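Local coordinates for protein nicotinate-nucleotide pyrophosphorylase (Francisella tularensis subsp. tularensis, PDB 3TQV) that probably makes nicotinate mononucleotide for NAD(+) biosynthesis from quinolinate and phosphoribosyl pyrophosphate, releasing carbon dioxide and diphosphate, at residues I77-S82 with R92-K97; M56-Q61 with N112-L117. All coordinates share one frame; numbering follows the deposited sequence.

Overall arrangement
After helix 16-31 and strand 45-52, the chain reaches segment 56-61, which leads into helix 61-71 and then into strand 76-79. Contact 1 pairs that strand with strand 92-97, closing a loop of nine residues that includes the short strand 86-87. The chain next enters the long helix 100-130, where residues 112-117 pack against 56-61 to form contact 2. Contact 1 is therefore nested inside the 50-residue loop closed by contact 2. Their centres are about 13 Å apart, and Tyr81 and Leu58 touch between them. Together they join one edge of the four-stranded antiparallel sheet, helix 61-71 and helix 100-130 within the N-terminal domain of the quinolinate phosphoribosyltransferase family.

Contact 1: I77-S82 with R92-K97; sequences ITWLYS and RIFELK
Phe94 has its CG between the backbone N and the carbonyl carbon (chi1 67°), whereas Trp79 CG lies anti to the carbonyl carbon (chi1 -69°); these turns lay the two side chains side by side, pointing the same way. They form a non-hydrogen-bonded pair in the four-stranded antiparallel sheet of the N-terminal domain of the quinolinate phosphoribosyltransferase family, with strand 76-79 at its edge within this chain, strand 92-97 next in and strand 45-52 beyond that. Phe94 CB makes a CH-pi contact over one face of the indole, 4.0 Å from the centroid of its six-membered ring. The two rings meet obliquely, with Trp79 CZ3 3.6 Å from Phe94 CD2. On the same side, Ile77 sends CD1 to the Phe94 ring and lies alongside Leu96, whose CD2 meets its CG1. Helix 61-71 packs on this face, touching Ile77 and Trp79, and Asn65 takes the hydrogen bond from Trp79 NE1.

Between these pairs, Thr78 and Glu95 are joined by two backbone bonds: Thr78 N to Glu95 O is 3.0 Å, and Glu95 N returns to Thr78 O. On the face of Thr78 and Glu95, the acid's CG is met by CD1 of Leu80, just past the strand's end; within strand 92-97 a salt bridge, its hydrogen bond weak, joins Glu95 OE2 to Arg92 NH1. Leu80 N reaches Ile93 O at 2.7 Å from above the carbonyl plane, and Tyr81 N adds a weak bond to the same oxygen. Arg92 O then meets the edge of the Tyr81 ring in its plane, 3.5 Å from CD2.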
loop_
_atom_site.group_PDB
_atom_site.type_symbol
_atom_site.label_atom_id
_atom_site.label_comp_id
_atom_site.label_asym_id
_atom_site.label_seq_id
_atom_site.Cartn_x
_atom_site.Cartn_y
_atom_site.Cartn_z
ATOM N N ILE B 77 -23.366 8.883 10.475
ATOM C CA ILE B 77 -23.106 7.756 9.584
ATOM C C ILE B 77 -23.971 6.541 9.934
ATOM O O ILE B 77 -24.155 6.199 11.106
ATOM C CB ILE B 77 -21.602 7.377 9.583
ATOM C CG1 ILE B 77 -21.316 6.300 8.550
ATOM C CG2 ILE B 77 -21.157 6.917 10.961
ATOM C CD1 ILE B 77 -19.832 6.133 8.269
ATOM N N THR B 78 -24.519 5.902 8.909
ATOM C CA THR B 78 -25.182 4.627 9.102
ATOM C C THR B 78 -24.566 3.581 8.202
ATOM O O THR B 78 -24.499 3.747 6.986
ATOM C CB THR B 78 -26.670 4.704 8.805
ATOM O OG1 THR B 78 -27.226 5.809 9.513
ATOM C CG2 THR B 78 -27.361 3.411 9.240
ATOM N N TRP B 79 -24.121 2.498 8.823
ATOM C CA TRP B 79 -23.485 1.408 8.114
ATOM C C TRP B 79 -24.482 0.325 7.692
ATOM O O TRP B 79 -25.226 -0.227 8.513
ATOM C CB TRP B 79 -22.381 0.821 8.988
ATOM C CG TRP B 79 -21.208 1.750 9.161
ATOM C CD1 TRP B 79 -20.986 2.624 10.189
ATOM C CD2 TRP B 79 -20.093 1.891 8.268
ATOM N NE1 TRP B 79 -19.805 3.295 9.994
ATOM C CE2 TRP B 79 -19.237 2.865 8.822
ATOM C CE3 TRP B 79 -19.737 1.284 7.058
ATOM C CZ2 TRP B 79 -18.047 3.249 8.203
ATOM C CZ3 TRP B 79 -18.554 1.667 6.447
ATOM C CH2 TRP B 79 -17.726 2.641 7.020
ATOM N N LEU B 80 -24.493 0.026 6.402
ATOM C CA LEU B 80 -25.361 -1.022 5.875
ATOM C C LEU B 80 -24.642 -2.363 5.849
ATOM O O LEU B 80 -25.267 -3.406 5.781
ATOM C CB LEU B 80 -25.877 -0.658 4.474
ATOM C CG LEU B 80 -26.995 0.387 4.431
ATOM C CD1 LEU B 80 -26.464 1.818 4.523
ATOM C CD2 LEU B 80 -27.774 0.216 3.149
ATOM N N TYR B 81 -23.319 -2.312 5.872
ATOM C CA TYR B 81 -22.497 -3.494 6.013
ATOM C C TYR B 81 -21.449 -3.212 7.072
ATOM O O TYR B 81 -21.077 -2.062 7.278
ATOM C CB TYR B 81 -21.815 -3.830 4.693
ATOM C CG TYR B 81 -22.761 -4.359 3.657
ATOM C CD1 TYR B 81 -22.944 -5.727 3.495
ATOM C CD2 TYR B 81 -23.483 -3.491 2.847
ATOM C CE1 TYR B 81 -23.821 -6.227 2.548
ATOM C CE2 TYR B 81 -24.369 -3.974 1.893
ATOM C CZ TYR B 81 -24.539 -5.350 1.749
ATOM O OH TYR B 81 -25.421 -5.845 0.808
ATOM N N SER B 82 -20.988 -4.255 7.749
ATOM C CA SER B 82 -19.928 -4.120 8.735
ATOM C C SER B 82 -18.638 -4.785 8.254
ATOM O O SER B 82 -18.644 -5.586 7.307
ATOM C CB SER B 82 -20.366 -4.713 10.077
ATOM O OG SER B 82 -20.941 -6.007 9.918
ATOM N N ARG B 92 -24.749 -0.323 -1.384
ATOM C CA ARG B 92 -24.404 0.826 -0.568
ATOM C C ARG B 92 -23.824 0.329 0.745
ATOM O O ARG B 92 -24.474 -0.445 1.452
ATOM C CB ARG B 92 -25.645 1.673 -0.277
ATOM C CG ARG B 92 -26.305 2.346 -1.466
ATOM C CD ARG B 92 -27.358 3.325 -0.959
ATOM N NE ARG B 92 -28.130 3.962 -2.026
ATOM C CZ ARG B 92 -29.009 4.940 -1.819
ATOM N NH1 ARG B 92 -29.213 5.390 -0.590
ATOM N NH2 ARG B 92 -29.675 5.472 -2.833
ATOM N N ILE B 93 -22.616 0.767 1.092
ATOM C CA ILE B 93 -22.016 0.318 2.344
ATOM C C ILE B 93 -22.358 1.216 3.533
ATOM O O ILE B 93 -22.540 0.733 4.658
ATOM C CB ILE B 93 -20.497 0.089 2.225
ATOM C CG1 ILE B 93 -19.809 1.305 1.610
ATOM C CG2 ILE B 93 -20.223 -1.131 1.357
ATOM C CD1 ILE B 93 -18.428 1.009 1.084
ATOM N N PHE B 94 -22.468 2.516 3.297
ATOM C CA PHE B 94 -22.872 3.396 4.381
ATOM C C PHE B 94 -23.583 4.607 3.838
ATOM O O PHE B 94 -23.533 4.867 2.647
ATOM C CB PHE B 94 -21.680 3.801 5.264
ATOM C CG PHE B 94 -20.659 4.672 4.566
ATOM C CD1 PHE B 94 -20.820 6.057 4.523
ATOM C CD2 PHE B 94 -19.545 4.110 3.968
ATOM C CE1 PHE B 94 -19.890 6.867 3.881
ATOM C CE2 PHE B 94 -18.614 4.899 3.325
ATOM C CZ PHE B 94 -18.779 6.286 3.276
ATOM N N GLU B 95 -24.273 5.326 4.712
ATOM C CA GLU B 95 -24.962 6.547 4.322
ATOM C C GLU B 95 -24.542 7.687 5.216
ATOM O O GLU B 95 -24.211 7.500 6.392
ATOM C CB GLU B 95 -26.475 6.367 4.366
ATOM C CG GLU B 95 -27.004 5.530 3.218
ATOM C CD GLU B 95 -28.450 5.114 3.408
ATOM O OE1 GLU B 95 -28.929 5.132 4.565
ATOM O OE2 GLU B 95 -29.104 4.770 2.394
ATOM N N LEU B 96 -24.525 8.875 4.635
ATOM C CA LEU B 96 -24.097 10.050 5.363
ATOM C C LEU B 96 -25.218 11.075 5.366
ATOM O O LEU B 96 -25.973 11.208 4.396
ATOM C CB LEU B 96 -22.821 10.649 4.748
ATOM C CG LEU B 96 -21.481 9.885 4.732
ATOM C CD1 LEU B 96 -20.414 10.723 4.044
ATOM C CD2 LEU B 96 -20.991 9.491 6.126
ATOM N N LYS B 97 -25.329 11.771 6.487
ATOM C CA LYS B 97 -26.161 12.950 6.580
ATOM C C LYS B 97 -25.333 14.018 7.287
ATOM O O LYS B 97 -24.806 13.792 8.390
ATOM C CB LYS B 97 -27.441 12.630 7.345
ATOM C CG LYS B 97 -28.222 13.834 7.822
ATOM C CD LYS B 97 -29.424 14.123 6.938
ATOM C CE LYS B 97 -30.533 14.841 7.720
ATOM N NZ LYS B 97 -31.418 13.890 8.475
#

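Contact 2: M56-Q61 with N112-L117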
loop_
_atom_site.group_PDB
_atom_site.type_symbol
_atom_site.label_atom_id
_atom_site.label_comp_id
_atom_site.label_asym_id
_atom_site.label_seq_id
_atom_site.Cartn_x
_atom_site.Cartn_y
_atom_site.Cartn_z
HETATM N N MSE B 56 -16.764 -7.369 -2.761
HETATM C CA MSE B 56 -15.661 -7.035 -1.882
HETATM C C MSE B 56 -15.908 -7.463 -0.456
HETATM O O MSE B 56 -17.049 -7.622 -0.041
HETATM C CB MSE B 56 -15.431 -5.530 -1.920
HETATM C CG MSE B 56 -16.639 -4.731 -1.479
HETATM SE SE MSE B 56 -16.331 -3.769 0.191
HETATM C CE MSE B 56 -15.321 -2.247 -0.472
ATOM N N ILE B 57 -14.815 -7.656 0.283
ATOM C CA ILE B 57 -14.859 -7.836 1.733
ATOM C C ILE B 57 -14.548 -6.506 2.393
ATOM O O ILE B 57 -13.427 -6.009 2.309
ATOM C CB ILE B 57 -13.849 -8.884 2.226
ATOM C CG1 ILE B 57 -14.071 -10.233 1.528
ATOM C CG2 ILE B 57 -13.966 -9.055 3.732
ATOM C CD1 ILE B 57 -15.439 -10.872 1.822
ATOM N N LEU B 58 -15.552 -5.926 3.035
ATOM C CA LEU B 58 -15.410 -4.643 3.698
ATOM C C LEU B 58 -14.437 -4.681 4.863
ATOM O O LEU B 58 -14.426 -5.617 5.673
ATOM C CB LEU B 58 -16.770 -4.150 4.191
ATOM C CG LEU B 58 -16.825 -2.914 5.111
ATOM C CD1 LEU B 58 -16.073 -1.722 4.499
ATOM C CD2 LEU B 58 -18.281 -2.539 5.417
ATOM N N CYS B 59 -13.623 -3.635 4.929
ATOM C CA CYS B 59 -12.710 -3.392 6.034
ATOM C C CYS B 59 -12.401 -1.888 6.069
ATOM O O CYS B 59 -12.112 -1.272 5.040
ATOM C CB CYS B 59 -11.444 -4.229 5.870
ATOM S SG CYS B 59 -10.336 -4.182 7.292
ATOM N N GLY B 60 -12.501 -1.280 7.242
ATOM C CA GLY B 60 -12.253 0.146 7.338
ATOM C C GLY B 60 -13.257 0.986 8.106
ATOM O O GLY B 60 -13.015 2.171 8.310
ATOM N N GLN B 61 -14.374 0.392 8.520
ATOM C CA GLN B 61 -15.343 1.079 9.386
ATOM C C GLN B 61 -14.704 2.023 10.406
ATOM O O GLN B 61 -14.966 3.230 10.384
ATOM C CB GLN B 61 -16.233 0.073 10.114
ATOM C CG GLN B 61 -17.482 -0.313 9.324
ATOM C CD GLN B 61 -18.421 -1.223 10.106
ATOM O OE1 GLN B 61 -19.581 -0.885 10.332
ATOM N NE2 GLN B 61 -17.925 -2.382 10.507
ATOM N N ASN B 112 -10.122 6.295 0.706
ATOM C CA ASN B 112 -8.746 5.806 0.621
ATOM C C ASN B 112 -8.421 4.744 1.668
ATOM O O ASN B 112 -7.563 3.890 1.454
ATOM C CB ASN B 112 -7.736 6.945 0.710
ATOM C CG ASN B 112 -7.518 7.624 -0.618
ATOM O OD1 ASN B 112 -6.914 8.691 -0.690
ATOM N ND2 ASN B 112 -8.027 7.017 -1.679
ATOM N N PHE B 113 -9.095 4.796 2.808
ATOM C CA PHE B 113 -8.916 3.743 3.800
ATOM C C PHE B 113 -9.720 2.481 3.478
ATOM O O PHE B 113 -9.221 1.360 3.627
ATOM C CB PHE B 113 -9.245 4.235 5.205
ATOM C CG PHE B 113 -8.110 4.946 5.880
ATOM C CD1 PHE B 113 -8.086 6.324 5.951
ATOM C CD2 PHE B 113 -7.079 4.233 6.461
ATOM C CE1 PHE B 113 -7.071 6.973 6.589
ATOM C CE2 PHE B 113 -6.052 4.885 7.108
ATOM C CZ PHE B 113 -6.044 6.254 7.170
ATOM N N ILE B 114 -10.956 2.656 3.032
ATOM C CA ILE B 114 -11.767 1.497 2.689
ATOM C C ILE B 114 -11.168 0.804 1.468
ATOM O O ILE B 114 -11.003 -0.409 1.471
ATOM C CB ILE B 114 -13.250 1.867 2.435
ATOM C CG1 ILE B 114 -13.724 2.905 3.442
ATOM C CG2 ILE B 114 -14.126 0.648 2.541
ATOM C CD1 ILE B 114 -13.379 2.567 4.853
ATOM N N GLN B 115 -10.836 1.576 0.434
ATOM C CA GLN B 115 -10.230 1.032 -0.788
ATOM C C GLN B 115 -9.141 0.053 -0.461
ATOM O O GLN B 115 -9.052 -1.036 -1.024
ATOM C CB GLN B 115 -9.513 2.133 -1.546
ATOM C CG GLN B 115 -10.343 2.948 -2.452
ATOM C CD GLN B 115 -9.541 4.089 -2.998
ATOM O OE1 GLN B 115 -8.342 4.220 -2.717
ATOM N NE2 GLN B 115 -10.190 4.933 -3.779
HETATM N N MSE B 116 -8.277 0.504 0.432
HETATM C CA MSE B 116 -7.043 -0.168 0.717
HETATM C C MSE B 116 -7.297 -1.419 1.537
HETATM O O MSE B 116 -6.983 -2.533 1.108
HETATM C CB MSE B 116 -6.130 0.780 1.475
HETATM C CG MSE B 116 -4.739 0.248 1.650
HETATM SE SE MSE B 116 -3.882 1.128 3.132
HETATM C CE MSE B 116 -2.409 -0.123 3.375
ATOM N N LEU B 117 -7.883 -1.220 2.712
ATOM C CA LEU B 117 -8.095 -2.305 3.658
ATOM C C LEU B 117 -9.066 -3.338 3.126
ATOM O O LEU B 117 -8.878 -4.534 3.334
ATOM C CB LEU B 117 -8.567 -1.752 5.004
ATOM C CG LEU B 117 -7.530 -0.794 5.607
ATOM C CD1 LEU B 117 -8.070 -0.062 6.829
ATOM C CD2 LEU B 117 -6.232 -1.530 5.927
#
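Ile114 spreads its two branches over the turn that leads from strand 56-57 into helix 61-71. Its CG2 methyl crosses Leu58 at a slant, touching CD1 at 3.6 Å. That methyl lies anti to the backbone N of Ile114, while CG1 lies beside the N and carries CD1 toward Gly60, 3.5 Å from its O. Met56, a selenomethionine, brings its CE to the same CG2 methyl more loosely, at 4.3 Å.

One helical turn on, Leu117 meets Cys59. The sulfur SG is 3.8 Å from Leu117 CB, and Cys59 CB lies near the carbonyl oxygen of Leu117. Cys59 O points into the helix surface, 3.6 Å from Ile114 CA and close to Leu117 CB as well. Gly60 has a phi of 133°, and without a side chain in the way its CA comes to 4.9 Å from that of Ile114. It is also the N-cap residue of helix 61-71, and the carboxylate of Asp83 accepts hydrogen bonds from the N atoms of Gly60 and Gln61.

The contact joins the strand-to-helix turn to the middle of helix 100-130 in the N-terminal domain; helix 149-159 and the second subunit cover other parts of it. Helix 149-159 packs on Cys59 and Leu117, and Arg142 and Lys143 of the second subunit, predicted to bind substrate, pack on Asn112 and Gln115.

No hydrogen bond or salt bridge spans the two segments. Between them the contact is apolar side chains and backbone carbonyls in van der Waals touch; the polar ties to helix 100-130 come from its next turns, Cys59 N to Ser118 OG and Ile57 N to Thr122 OG1, while Asp83 holds the Gly60 end.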